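Local structure of maleate cis-trans isomerase (Pseudomonas putida, 4FQ5) at residues E44-L49 / F60-S65; G145-G150 / R173-E178. The protein probably catalyses the cis-trans isomerisation of maleate to fumarate. The protein carries 1 engineered substitution. One frame throughout, in Å; residues are numbered along the deposited sequence.

Interaction 1 of 2, residues E44-L49 / F60-S65; sequences EIPALL and FTFHSS
Phe60 presents the flat of its ring to Leu49: the branch carbon CG of the leucine sits almost exactly over the ring centre, 3.7 Å from the centroid and 5° off the normal, a CH-pi contact. The two side chains run at about a right angle, and Leu49 CB reaches the CD2 side of the same face, 3.8 Å from Phe60 CD2. Phe60 CB already faces the helix, and with CG beside the backbone N and anti to the carbonyl carbon (chi1 -59°) the ring presents a face to Leu49. Cutting this ring back to a methyl, with an alanine here, would probably leave Leu49 CG and CB without the surface they rest on and open a gap beside Leu49. Thr61 OG1 and His63 NE2 share a hydrogen bond of 2.8 Å, in the plane of the imidazole. These two segments belong to the beta-alpha-beta unit made by strand 27-35, helix 41-52 and strand 59-67, and they run antiparallel at 174°, the helix running back against the direction of the two parallel strands, as in the usual crossover. Phe62 is the next side chain to rise into the interface, and it meets three helix residues. Pro46 lies over one face, its CG 3.9 Å from the ring centroid and nearly on the normal, a second CH-pi contact. Leu49 comes instead at the rim, with CB in the ring plane and CD2 3.6 Å from Phe62 CE1, so Leu49 is shared between both phenylalanines. Ile45 approaches obliquely, CG2 standing 3.8 Å from Phe62 CE1. Beyond it, His63 ND1 is hydrogen-bonded to Glu42 OE1 of the second subunit, and Ser64 packs on Ser64 of that subunit.

Interaction 2 of 2, residues G145-G150 / R173-E178; sequences GIRALG and RHEGIE
Arg147 reaches across to Glu175, just past the C-terminal end of helix 162-174, where Gly176 closes the helix in a Schellman motif; Gly150 ends helix 138-149 the same way. The arginine chain is extended from CG to NE and delivers its NH2 to two acceptors of one residue. The straighter bond goes to the backbone carbonyl, Glu175 O, at 2.9 Å with an N-H...O angle of 159°, in the guanidinium plane and on a carbonyl lone pair. The other is a salt bridge to Glu175 OE1, also 2.9 Å from NH2 but bent to 137°; it uses the anti lone pair of the carboxylate, whose plane is turned 56° from the guanidinium. Glu175 is bent at chi2, which brings OE1 back beside its own carbonyl. Two waters serve the remaining guanidinium nitrogens: one accepts from NH1 and donates to OE1, the other accepts from NE and donates to Glu175 O, giving each acceptor two donors. Beneath this polar layer the buried Ile146 and Ile177 cross obliquely, with Ile146 CG2 3.8 Å from Ile177 CD1.

In the fold
Both contacts pack a helix against a segment later in the chain, but on opposite sides of the chain's centre, their centres about 26 Å apart and with no element in common. Interaction 1 is the more buried and entirely apolar across its segments: aromatic faces of strand 59-67, outermost in its sheet within this chain, under helix 41-52, with His63 and Ser64 also meeting the second subunit. Interaction 2 lies partly at the surface, where two helix ends meet and charge, carbonyl and water take over above a small isoleucine core; no other chain of the assembly touches it. The first runs nearer the bound maleate, the side chain of Ile45 lying about 10 Å from it, that of Ile146 about 14 Å.

Interaction 1 of 2, residues E44-L49 / F60-S65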
loop_
_atom_site.group_PDB
_atom_site.type_symbol
_atom_site.label_atom_id
_atom_site.label_comp_id
_atom_site.label_asym_id
_atom_site.label_seq_id
_atom_site.Cartn_x
_atom_site.Cartn_y
_atom_site.Cartn_z
ATOM N N GLU A 44 -8.862 -8.570 -9.801
ATOM C CA GLU A 44 -9.879 -7.962 -8.948
ATOM C C GLU A 44 -9.909 -8.499 -7.523
ATOM O O GLU A 44 -10.128 -7.733 -6.584
ATOM C CB GLU A 44 -11.256 -8.026 -9.606
ATOM C CG GLU A 44 -11.290 -7.257 -10.920
ATOM C CD GLU A 44 -12.688 -7.068 -11.479
ATOM O OE1 GLU A 44 -13.629 -7.744 -11.016
ATOM O OE2 GLU A 44 -12.849 -6.239 -12.391
ATOM N N ILE A 45 -9.694 -9.800 -7.347
ATOM C CA ILE A 45 -9.650 -10.372 -5.993
ATOM C C ILE A 45 -8.452 -9.809 -5.205
ATOM O O ILE A 45 -8.623 -9.379 -4.066
ATOM C CB ILE A 45 -9.711 -11.927 -5.995
ATOM C CG1 ILE A 45 -11.157 -12.430 -5.975
ATOM C CG2 ILE A 45 -9.046 -12.529 -4.767
ATOM C CD1 ILE A 45 -12.059 -11.830 -7.024
ATOM N N PRO A 46 -7.246 -9.789 -5.806
ATOM C CA PRO A 46 -6.159 -9.116 -5.090
ATOM C C PRO A 46 -6.375 -7.606 -4.899
ATOM O O PRO A 46 -6.033 -7.078 -3.842
ATOM C CB PRO A 46 -4.932 -9.405 -5.964
ATOM C CG PRO A 46 -5.257 -10.735 -6.578
ATOM C CD PRO A 46 -6.725 -10.610 -6.915
ATOM N N ALA A 47 -6.945 -6.925 -5.893
ATOM C CA ALA A 47 -7.254 -5.501 -5.730
ATOM C C ALA A 47 -8.163 -5.278 -4.510
ATOM O O ALA A 47 -7.850 -4.448 -3.668
ATOM C CB ALA A 47 -7.884 -4.921 -6.992
ATOM N N LEU A 48 -9.258 -6.040 -4.414
ATOM C CA LEU A 48 -10.204 -5.947 -3.291
ATOM C C LEU A 48 -9.546 -6.182 -1.933
ATOM O O LEU A 48 -9.757 -5.416 -0.987
ATOM C CB LEU A 48 -11.360 -6.943 -3.449
ATOM C CG LEU A 48 -12.729 -6.607 -4.071
ATOM C CD1 LEU A 48 -13.070 -5.120 -4.079
ATOM C CD2 LEU A 48 -12.925 -7.240 -5.437
ATOM N N LEU A 49 -8.761 -7.251 -1.838
ATOM C CA LEU A 49 -8.143 -7.638 -0.577
ATOM C C LEU A 49 -6.997 -6.694 -0.181
ATOM O O LEU A 49 -6.731 -6.505 1.006
ATOM C CB LEU A 49 -7.710 -9.114 -0.628
ATOM C CG LEU A 49 -8.652 -10.192 -0.050
ATOM C CD1 LEU A 49 -10.103 -9.765 0.140
ATOM C CD2 LEU A 49 -8.586 -11.517 -0.805
ATOM N N PHE A 60 -2.785 -10.906 2.878
ATOM C CA PHE A 60 -3.201 -11.968 1.969
ATOM C C PHE A 60 -2.105 -12.336 0.980
ATOM O O PHE A 60 -1.394 -11.465 0.494
ATOM C CB PHE A 60 -4.482 -11.558 1.232
ATOM C CG PHE A 60 -5.637 -11.270 2.152
ATOM C CD1 PHE A 60 -6.484 -12.296 2.573
ATOM C CD2 PHE A 60 -5.867 -9.977 2.623
ATOM C CE1 PHE A 60 -7.545 -12.039 3.429
ATOM C CE2 PHE A 60 -6.924 -9.712 3.487
ATOM C CZ PHE A 60 -7.762 -10.743 3.894
ATOM N N THR A 61 -1.947 -13.629 0.714
ATOM C CA THR A 61 -1.100 -14.084 -0.397
ATOM C C THR A 61 -1.970 -14.879 -1.359
ATOM O O THR A 61 -2.957 -15.497 -0.943
ATOM C CB THR A 61 0.099 -14.940 0.068
ATOM O OG1 THR A 61 -0.375 -16.108 0.750
ATOM C CG2 THR A 61 1.008 -14.156 0.997
ATOM N N PHE A 62 -1.612 -14.853 -2.639
ATOM C CA PHE A 62 -2.467 -15.400 -3.687
ATOM C C PHE A 62 -1.792 -16.524 -4.462
ATOM O O PHE A 62 -0.644 -16.390 -4.877
ATOM C CB PHE A 62 -2.970 -14.277 -4.604
ATOM C CG PHE A 62 -3.749 -13.228 -3.864
ATOM C CD1 PHE A 62 -5.096 -13.426 -3.572
ATOM C CD2 PHE A 62 -3.124 -12.073 -3.401
ATOM C CE1 PHE A 62 -5.814 -12.476 -2.861
ATOM C CE2 PHE A 62 -3.842 -11.117 -2.685
ATOM C CZ PHE A 62 -5.188 -11.322 -2.418
ATOM N N HIS A 63 -2.525 -17.623 -4.631
ATOM C CA HIS A 63 -1.990 -18.869 -5.183
ATOM C C HIS A 63 -2.974 -19.454 -6.150
ATOM O O HIS A 63 -4.112 -19.753 -5.782
ATOM C CB HIS A 63 -1.697 -19.840 -4.037
ATOM C CG HIS A 63 -0.875 -19.215 -2.937
ATOM N ND1 HIS A 63 0.466 -19.216 -2.955
ATOM C CD2 HIS A 63 -1.256 -18.483 -1.810
ATOM C CE1 HIS A 63 0.930 -18.544 -1.880
ATOM N NE2 HIS A 63 -0.128 -18.093 -1.182
ATOM N N SER A 64 -2.550 -19.610 -7.401
ATOM C CA SER A 64 -3.452 -20.051 -8.462
ATOM C C SER A 64 -3.128 -21.417 -9.047
ATOM O O SER A 64 -1.972 -21.846 -9.075
ATOM C CB SER A 64 -3.480 -19.028 -9.605
ATOM O OG SER A 64 -4.025 -17.802 -9.164
ATOM N N SER A 65 -4.179 -22.073 -9.528
ATOM C CA SER A 65 -4.057 -23.237 -10.390
ATOM C C SER A 65 -4.966 -23.011 -11.597
ATOM O O SER A 65 -6.045 -22.426 -11.466
ATOM C CB SER A 65 -4.445 -24.510 -9.637
ATOM O OG SER A 65 -4.547 -25.607 -10.531
#

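Interaction 2 of 2, residues G145-G150 / R173-E178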
loop_
_atom_site.group_PDB
_atom_site.type_symbol
_atom_site.label_atom_id
_atom_site.label_comp_id
_atom_site.label_asym_id
_atom_site.label_seq_id
_atom_site.Cartn_x
_atom_site.Cartn_y
_atom_site.Cartn_z
ATOM N N GLY A 145 -24.566 -14.252 -2.061
ATOM C CA GLY A 145 -24.438 -12.799 -1.928
ATOM C C GLY A 145 -25.749 -12.082 -2.189
ATOM O O GLY A 145 -26.102 -11.130 -1.483
ATOM N N ILE A 146 -26.474 -12.535 -3.208
ATOM C CA ILE A 146 -27.798 -11.986 -3.510
ATOM C C ILE A 146 -28.752 -12.218 -2.332
ATOM O O ILE A 146 -29.452 -11.296 -1.910
ATOM C CB ILE A 146 -28.376 -12.549 -4.832
ATOM C CG1 ILE A 146 -27.608 -11.977 -6.024
ATOM C CG2 ILE A 146 -29.872 -12.239 -4.952
ATOM C CD1 ILE A 146 -27.809 -12.710 -7.332
ATOM N N ARG A 147 -28.766 -13.439 -1.798
ATOM C CA ARG A 147 -29.592 -13.748 -0.629
ATOM C C ARG A 147 -29.184 -12.915 0.593
ATOM O O ARG A 147 -30.043 -12.419 1.314
ATOM C CB ARG A 147 -29.567 -15.248 -0.299
ATOM C CG ARG A 147 -30.345 -16.115 -1.280
ATOM C CD ARG A 147 -30.058 -17.595 -1.069
ATOM N NE ARG A 147 -30.725 -18.428 -2.073
ATOM C CZ ARG A 147 -30.381 -19.682 -2.372
ATOM N NH1 ARG A 147 -29.360 -20.262 -1.758
ATOM N NH2 ARG A 147 -31.048 -20.355 -3.303
ATOM N N ALA A 148 -27.879 -12.749 0.810
ATOM C CA ALA A 148 -27.367 -11.937 1.927
ATOM C C ALA A 148 -27.851 -10.495 1.840
ATOM O O ALA A 148 -28.166 -9.870 2.852
ATOM C CB ALA A 148 -25.845 -11.981 1.969
ATOM N N LEU A 149 -27.910 -9.975 0.618
ATOM C CA LEU A 149 -28.469 -8.652 0.362
ATOM C C LEU A 149 -29.979 -8.598 0.607
ATOM O O LEU A 149 -30.553 -7.515 0.756
ATOM C CB LEU A 149 -28.160 -8.231 -1.075
ATOM C CG LEU A 149 -27.002 -7.282 -1.421
ATOM C CD1 LEU A 149 -26.036 -6.987 -0.280
ATOM C CD2 LEU A 149 -26.276 -7.804 -2.645
ATOM N N GLY A 150 -30.620 -9.766 0.643
ATOM C CA GLY A 150 -32.078 -9.840 0.744
ATOM C C GLY A 150 -32.754 -9.448 -0.559
ATOM O O GLY A 150 -33.953 -9.179 -0.587
ATOM N N ARG A 173 -32.890 -18.104 -11.540
ATOM C CA ARG A 173 -34.327 -18.258 -11.341
ATOM C C ARG A 173 -34.649 -19.547 -10.584
ATOM O O ARG A 173 -35.475 -19.540 -9.673
ATOM C CB ARG A 173 -35.069 -18.201 -12.684
ATOM C CG ARG A 173 -35.095 -16.814 -13.308
ATOM C CD ARG A 173 -35.804 -16.803 -14.658
ATOM N NE ARG A 173 -36.032 -15.432 -15.123
ATOM C CZ ARG A 173 -36.079 -15.061 -16.403
ATOM N NH1 ARG A 173 -35.913 -15.952 -17.371
ATOM N NH2 ARG A 173 -36.281 -13.790 -16.719
ATOM N N HIS A 174 -33.971 -20.637 -10.945
ATOM C CA HIS A 174 -34.150 -21.928 -10.273
ATOM C C HIS A 174 -33.783 -21.851 -8.817
ATOM O O HIS A 174 -34.377 -22.539 -7.975
ATOM C CB HIS A 174 -33.334 -23.018 -10.965
ATOM C CG HIS A 174 -33.581 -24.404 -10.416
ATOM N ND1 HIS A 174 -32.733 -25.007 -9.559
ATOM C CD2 HIS A 174 -34.637 -25.291 -10.614
ATOM C CE1 HIS A 174 -33.215 -26.224 -9.234
ATOM N NE2 HIS A 174 -34.379 -26.397 -9.882
ATOM N N GLU A 175 -32.801 -21.009 -8.500
ATOM C CA GLU A 175 -32.385 -20.823 -7.110
ATOM C C GLU A 175 -33.333 -19.897 -6.343
ATOM O O GLU A 175 -33.091 -19.573 -5.186
ATOM C CB GLU A 175 -30.933 -20.329 -7.034
ATOM C CG GLU A 175 -29.906 -21.394 -7.400
ATOM C CD GLU A 175 -29.874 -22.559 -6.420
ATOM O OE1 GLU A 175 -30.100 -22.342 -5.213
ATOM O OE2 GLU A 175 -29.603 -23.699 -6.850
ATOM N N GLY A 176 -34.417 -19.484 -6.994
ATOM C CA GLY A 176 -35.464 -18.712 -6.331
ATOM C C GLY A 176 -35.243 -17.215 -6.367
ATOM O O GLY A 176 -35.811 -16.488 -5.566
ATOM N N ILE A 177 -34.408 -16.761 -7.294
ATOM C CA ILE A 177 -34.121 -15.335 -7.450
ATOM C C ILE A 177 -34.642 -14.895 -8.806
ATOM O O ILE A 177 -34.192 -15.381 -9.845
ATOM C CB ILE A 177 -32.607 -15.038 -7.347
ATOM C CG1 ILE A 177 -32.059 -15.472 -5.985
ATOM C CG2 ILE A 177 -32.321 -13.559 -7.601
ATOM C CD1 ILE A 177 -30.582 -15.826 -5.995
ATOM N N GLU A 178 -35.594 -13.970 -8.795
ATOM C CA GLU A 178 -36.149 -13.435 -10.036
ATOM C C GLU A 178 -35.099 -12.688 -10.839
ATOM O O GLU A 178 -34.214 -12.047 -10.274
ATOM C CB GLU A 178 -37.336 -12.516 -9.745
ATOM C CG GLU A 178 -38.586 -13.246 -9.280
ATOM C CD GLU A 178 -39.761 -12.311 -9.046
ATOM O OE1 GLU A 178 -39.823 -11.234 -9.680
ATOM O OE2 GLU A 178 -40.633 -12.658 -8.225
HETATM O O HOH W 1 -28.691 -23.080 -3.083
HETATM O O HOH W 2 -33.113 -17.637 -2.999
#